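Local structure of post-proline cleaving enzyme (Rickettsia typhi, 4HVT) at residues 591-599 with 607-615. The protein probably cleaves short peptides on the carboxyl side of proline, as a serine peptidase of the prolyl oligopeptidase family. Residues are numbered along the deposited sequence; the frame is centred on the assembly and turned at random.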
ATOM      1  N   PRO A 591       0.081  14.632   0.383  1.00 12.14           N
ATOM      2  CA  PRO A 591      -1.211  14.622   1.020  1.00 11.80           C
ATOM      3  C   PRO A 591      -2.362  14.758   0.050  1.00 11.49           C
ATOM      4  O   PRO A 591      -2.191  15.235  -1.057  1.00 11.40           O
ATOM      5  CB  PRO A 591      -1.219  15.902   1.862  1.00 12.40           C
ATOM      6  CG  PRO A 591      -0.299  16.830   1.133  1.00 12.97           C
ATOM      7  CD  PRO A 591       0.765  15.932   0.564  1.00 12.72           C
ATOM      8  N   ILE A 592      -3.520  14.285   0.496  1.00 11.51           N
ATOM      9  CA  ILE A 592      -4.814  14.814   0.024  1.00 11.83           C
ATOM     10  C   ILE A 592      -5.188  15.797   1.139  1.00 12.48           C
ATOM     11  O   ILE A 592      -5.057  15.479   2.331  1.00 12.79           O
ATOM     12  CB  ILE A 592      -5.887  13.716  -0.232  1.00 11.38           C
ATOM     13  CG1 ILE A 592      -7.094  14.354  -0.891  1.00 11.63           C
ATOM     14  CG2 ILE A 592      -6.255  12.915   1.008  1.00 11.42           C
ATOM     15  CD1 ILE A 592      -8.156  13.317  -1.286  1.00 11.17           C
ATOM     16  N   LEU A 593      -5.615  16.991   0.772  1.00 13.17           N
ATOM     17  CA  LEU A 593      -5.967  17.928   1.825  1.00 13.78           C
ATOM     18  C   LEU A 593      -6.955  19.008   1.439  1.00 13.91           C
ATOM     19  O   LEU A 593      -7.647  19.510   2.297  1.00 13.65           O
ATOM     20  CB  LEU A 593      -4.730  18.533   2.468  1.00 15.27           C
ATOM     21  CG  LEU A 593      -3.855  19.652   2.006  1.00 16.27           C
ATOM     22  CD1 LEU A 593      -4.510  21.027   1.959  1.00 17.26           C
ATOM     23  CD2 LEU A 593      -2.636  19.673   2.968  1.00 16.44           C
ATOM     24  N   ASP A 594      -7.000  19.340   0.153  1.00 13.35           N
ATOM     25  CA  ASP A 594      -8.063  20.260  -0.349  1.00 13.84           C
ATOM     26  C   ASP A 594      -9.381  19.493  -0.518  1.00 13.56           C
ATOM     27  O   ASP A 594      -9.692  18.994  -1.590  1.00 13.18           O
ATOM     28  CB  ASP A 594      -7.651  20.948  -1.630  1.00 14.10           C
ATOM     29  CG  ASP A 594      -8.672  22.017  -2.080  1.00 14.75           C
ATOM     30  OD1 ASP A 594      -9.810  22.039  -1.548  1.00 14.47           O
ATOM     31  OD2 ASP A 594      -8.313  22.829  -2.970  1.00 15.72           O
ATOM     32  N   MET A 595     -10.117  19.359   0.570  1.00 13.66           N
ATOM     33  CA  MET A 595     -11.281  18.482   0.599  1.00 13.37           C
ATOM     34  C   MET A 595     -12.524  19.116  -0.073  1.00 13.81           C
ATOM     35  O   MET A 595     -13.519  18.420  -0.316  1.00 13.44           O
ATOM     36  CB  MET A 595     -11.527  17.994   2.029  1.00 13.32           C
ATOM     37  CG  MET A 595     -10.284  17.322   2.659  1.00 13.11           C
ATOM     38  SD  MET A 595      -9.456  16.160   1.566  1.00 12.93           S
ATOM     39  CE  MET A 595     -10.652  14.854   1.407  1.00 12.58           C
ATOM     40  N   ILE A 596     -12.480  20.420  -0.396  1.00 14.41           N
ATOM     41  CA  ILE A 596     -13.536  20.999  -1.226  0.50 14.68           C
ATOM     42  C   ILE A 596     -13.373  20.617  -2.714  1.00 14.43           C
ATOM     43  O   ILE A 596     -14.373  20.312  -3.407  1.00 14.30           O
ATOM     44  CB  ILE A 596     -13.640  22.527  -1.044  0.50 15.35           C
ATOM     45  CG1 ILE A 596     -13.804  22.879   0.440  0.50 15.57           C
ATOM     46  CG2 ILE A 596     -14.828  23.049  -1.831  0.50 15.62           C
ATOM     47  CD1 ILE A 596     -14.275  24.316   0.687  0.50 16.27           C
ATOM     48  N   ARG A 597     -12.124  20.637  -3.198  1.00 14.59           N
ATOM     49  CA  ARG A 597     -11.817  20.512  -4.623  1.00 14.56           C
ATOM     50  C   ARG A 597     -11.181  19.178  -5.001  1.00 13.53           C
ATOM     51  O   ARG A 597     -10.801  19.005  -6.145  1.00 12.77           O
ATOM     52  CB  ARG A 597     -10.856  21.645  -5.053  1.00 15.62           C
ATOM     53  CG  ARG A 597     -11.473  23.028  -4.828  1.00 16.97           C
ATOM     54  CD  ARG A 597     -10.736  24.152  -5.561  1.00 18.52           C
ATOM     55  NE  ARG A 597     -10.561  23.941  -6.970  1.00 19.11           N
ATOM     56  CZ  ARG A 597      -9.608  24.483  -7.738  1.00 20.19           C
ATOM     57  NH1 ARG A 597      -8.742  25.340  -7.250  1.00 21.01           N
ATOM     58  NH2 ARG A 597      -9.552  24.178  -9.025  1.00 20.64           N
ATOM     59  N   TYR A 598     -11.124  18.244  -4.065  1.00 13.18           N
ATOM     60  CA  TYR A 598     -10.360  16.985  -4.297  1.00 12.57           C
ATOM     61  C   TYR A 598     -10.801  16.229  -5.537  1.00 12.64           C
ATOM     62  O   TYR A 598      -9.975  15.581  -6.177  1.00 12.31           O
ATOM     63  CB  TYR A 598     -10.283  16.034  -3.076  1.00 12.15           C
ATOM     64  CG  TYR A 598     -11.532  15.269  -2.781  1.00 11.79           C
ATOM     65  CD1 TYR A 598     -11.751  14.032  -3.354  1.00 11.39           C
ATOM     66  CD2 TYR A 598     -12.465  15.771  -1.900  1.00 11.90           C
ATOM     67  CE1 TYR A 598     -12.890  13.329  -3.089  1.00 11.33           C
ATOM     68  CE2 TYR A 598     -13.607  15.078  -1.598  1.00 12.05           C
ATOM     69  CZ  TYR A 598     -13.813  13.823  -2.192  1.00 11.60           C
ATOM     70  OH  TYR A 598     -14.927  13.075  -1.941  1.00 11.91           O
ATOM     71  N   LYS A 599     -12.085  16.338  -5.916  1.00 13.18           N
ATOM     72  CA  LYS A 599     -12.546  15.586  -7.082  1.00 13.60           C
ATOM     73  C   LYS A 599     -11.906  16.071  -8.390  1.00 14.27           C
ATOM     74  O   LYS A 599     -11.913  15.330  -9.374  1.00 14.07           O
ATOM     75  CB  LYS A 599     -14.079  15.628  -7.265  1.00 13.88           C
ATOM     76  CG  LYS A 599     -14.877  15.025  -6.114  1.00 14.11           C
ATOM     77  CD  LYS A 599     -16.392  14.979  -6.314  1.00 14.35           C
ATOM     78  CE  LYS A 599     -17.074  16.313  -6.692  1.00 15.56           C
ATOM     79  NZ  LYS A 599     -18.546  16.138  -6.931  1.00 15.90           N
ATOM     80  N   TRP A 607     -12.738   8.612  -4.425  1.00 10.85           N
ATOM     81  CA  TRP A 607     -12.916   8.640  -2.980  1.00 11.00           C
ATOM     82  C   TRP A 607     -14.133   9.388  -2.460  1.00 10.96           C
ATOM     83  O   TRP A 607     -14.207   9.659  -1.262  1.00 11.20           O
ATOM     84  CB  TRP A 607     -11.658   9.194  -2.328  1.00 11.33           C
ATOM     85  CG  TRP A 607     -10.396   8.529  -2.840  1.00 11.15           C
ATOM     86  CD1 TRP A 607     -10.123   7.171  -2.856  1.00 10.84           C
ATOM     87  CD2 TRP A 607      -9.245   9.183  -3.430  1.00 11.41           C
ATOM     88  NE1 TRP A 607      -8.889   6.963  -3.400  1.00 10.87           N
ATOM     89  CE2 TRP A 607      -8.357   8.156  -3.809  1.00 11.08           C
ATOM     90  CE3 TRP A 607      -8.904  10.531  -3.703  1.00 11.76           C
ATOM     91  CZ2 TRP A 607      -7.142   8.405  -4.413  1.00 11.57           C
ATOM     92  CZ3 TRP A 607      -7.692  10.806  -4.350  1.00 11.69           C
ATOM     93  CH2 TRP A 607      -6.796   9.700  -4.681  1.00 11.91           C
ATOM     94  N   VAL A 608     -15.109   9.635  -3.313  1.00 11.29           N
ATOM     95  CA  VAL A 608     -16.298  10.286  -2.870  1.00 11.58           C
ATOM     96  C   VAL A 608     -16.990   9.522  -1.733  1.00 11.43           C
ATOM     97  O   VAL A 608     -17.594  10.108  -0.852  1.00 11.38           O
ATOM     98  CB  VAL A 608     -17.254  10.522  -4.061  1.00 12.14           C
ATOM     99  CG1 VAL A 608     -18.570  11.025  -3.523  1.00 12.73           C
ATOM    100  CG2 VAL A 608     -16.630  11.540  -5.019  1.00 12.53           C
ATOM    101  N   THR A 609     -16.959   8.181  -1.764  1.00 10.85           N
ATOM    102  CA  THR A 609     -17.592   7.399  -0.706  1.00 10.92           C
ATOM    103  C   THR A 609     -16.773   7.366   0.562  1.00 10.85           C
ATOM    104  O   THR A 609     -17.298   6.954   1.610  1.00 11.40           O
ATOM    105  CB  THR A 609     -17.907   5.951  -1.192  1.00 10.87           C
ATOM    106  OG1 THR A 609     -16.693   5.340  -1.653  1.00 10.92           O
ATOM    107  CG2 THR A 609     -18.947   5.964  -2.267  1.00 11.39           C
ATOM    108  N   GLU A 610     -15.503   7.783   0.511  1.00 10.57           N
ATOM    109  CA  GLU A 610     -14.670   7.885   1.694  1.00 10.59           C
ATOM    110  C   GLU A 610     -14.869   9.235   2.401  1.00 11.13           C
ATOM    111  O   GLU A 610     -14.878   9.269   3.607  1.00 11.31           O
ATOM    112  CB  GLU A 610     -13.183   7.646   1.405  1.00 10.37           C
ATOM    113  CG  GLU A 610     -12.329   7.584   2.652  1.00 10.23           C
ATOM    114  CD  GLU A 610     -12.506   6.360   3.525  1.00 10.28           C
ATOM    115  OE1 GLU A 610     -13.301   5.474   3.102  1.00 10.23           O
ATOM    116  OE2 GLU A 610     -11.845   6.295   4.632  1.00 10.52           O
ATOM    117  N   TYR A 611     -14.970  10.320   1.653  1.00 11.05           N
ATOM    118  CA  TYR A 611     -14.926  11.644   2.259  1.00 11.76           C
ATOM    119  C   TYR A 611     -16.252  12.406   2.203  1.00 12.23           C
ATOM    120  O   TYR A 611     -16.430  13.380   2.915  1.00 12.73           O
ATOM    121  CB  TYR A 611     -13.845  12.473   1.577  1.00 11.84           C
ATOM    122  CG  TYR A 611     -12.438  11.903   1.695  1.00 11.35           C
ATOM    123  CD1 TYR A 611     -11.776  11.795   2.938  1.00 11.35           C
ATOM    124  CD2 TYR A 611     -11.759  11.502   0.564  1.00 11.05           C
ATOM    125  CE1 TYR A 611     -10.500  11.242   3.029  1.00 11.22           C
ATOM    126  CE2 TYR A 611     -10.484  10.960   0.651  1.00 10.88           C
ATOM    127  CZ  TYR A 611      -9.858  10.863   1.883  1.00 11.08           C
ATOM    128  OH  TYR A 611      -8.593  10.312   1.929  1.00 11.07           O
ATOM    129  N   GLY A 612     -17.196  11.894   1.440  1.00 12.27           N
ATOM    130  CA  GLY A 612     -18.428  12.665   1.107  1.00 12.69           C
ATOM    131  C   GLY A 612     -18.186  13.524  -0.110  1.00 12.78           C
ATOM    132  O   GLY A 612     -17.043  13.807  -0.466  1.00 12.75           O
ATOM    133  N   ASP A 613     -19.284  13.939  -0.745  1.00 13.13           N
ATOM    134  CA  ASP A 613     -19.283  14.736  -1.954  1.00 13.54           C
ATOM    135  C   ASP A 613     -19.356  16.251  -1.638  1.00 13.97           C
ATOM    136  O   ASP A 613     -20.385  16.727  -1.219  1.00 14.43           O
ATOM    137  CB  ASP A 613     -20.444  14.310  -2.829  1.00 13.81           C
ATOM    138  CG  ASP A 613     -20.381  14.886  -4.182  1.00 14.51           C
ATOM    139  OD1 ASP A 613     -19.626  15.856  -4.431  1.00 15.27           O
ATOM    140  OD2 ASP A 613     -21.082  14.363  -5.048  1.00 15.50           O
ATOM    141  N   PRO A 614     -18.264  16.987  -1.858  1.00 14.29           N
ATOM    142  CA  PRO A 614     -18.341  18.457  -1.632  1.00 14.95           C
ATOM    143  C   PRO A 614     -19.389  19.235  -2.428  1.00 15.43           C
ATOM    144  O   PRO A 614     -19.606  20.434  -2.111  1.00 15.59           O
ATOM    145  CB  PRO A 614     -16.919  18.953  -1.986  1.00 15.07           C
ATOM    146  CG  PRO A 614     -16.095  17.775  -2.414  1.00 14.42           C
ATOM    147  CD  PRO A 614     -16.981  16.560  -2.469  1.00 13.85           C
ATOM    148  N   GLU A 615     -20.033  18.619  -3.415  1.00 15.30           N
ATOM    149  CA  GLU A 615     -21.098  19.276  -4.124  1.00 16.39           C
ATOM    150  C   GLU A 615     -22.500  18.871  -3.588  1.00 15.94           C
ATOM    151  O   GLU A 615     -23.499  19.237  -4.159  1.00 16.48           O
ATOM    152  CB  GLU A 615     -20.942  19.051  -5.632  1.00 17.20           C
ATOM    153  CG  GLU A 615     -19.691  19.736  -6.170  1.00 18.46           C
ATOM    154  CD  GLU A 615     -19.538  19.635  -7.670  1.00 20.05           C
ATOM    155  OE1 GLU A 615     -19.600  18.515  -8.185  1.00 20.92           O
ATOM    156  OE2 GLU A 615     -19.445  20.700  -8.345  1.00 21.42           O
TER
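In the loop that follows strand 585-589 of the α/β-hydrolase domain, Tyr598 leans against the short helix 608-611, and its OH donates to Gly612 O at 2.7 Å. The donor lies tilted 34° from the carbonyl plane. CG sits between the backbone N and the carbonyl carbon (chi1 75°), which swings the phenol toward that helix end, where Gly612 leaves helical geometry with positive phi. The edge of Tyr611 meets one face of Tyr598, the planes at 72°, while Lys599 CG lies over the opposite face.

Met595, bent at chi2 and chi3, lays its methyl CE over the Tyr611 ring, 3.5 Å from the centroid, a CH-pi contact; SD stands farther above the same face, at 5.1 Å, as a Met-aromatic contact. Ile592 CD1 reaches both Tyr611 CE2 and Trp607 CE3, at 3.8 Å each. The side chain of Ile592 lies near, without touching, the presumed catalytic centre of the hydrolase fold; Tyr611 OH is hydrogen-bonded to Asn567 OD1, next to the presumed nucleophile on its elbow, and helix 655-664 packs on Ile592 and Tyr598.

Farther along, Pro614 CG lies against Tyr598 CE2 and near the buried Met595 O. Lys599 NZ makes salt bridges with Asp613 OD1 (2.7 Å, syn side) and Glu615 OE1 (2.9 Å, anti side). Glu615 N reaches Asp613 OD1 from the opposite face of the carboxylate, closing an Asx turn.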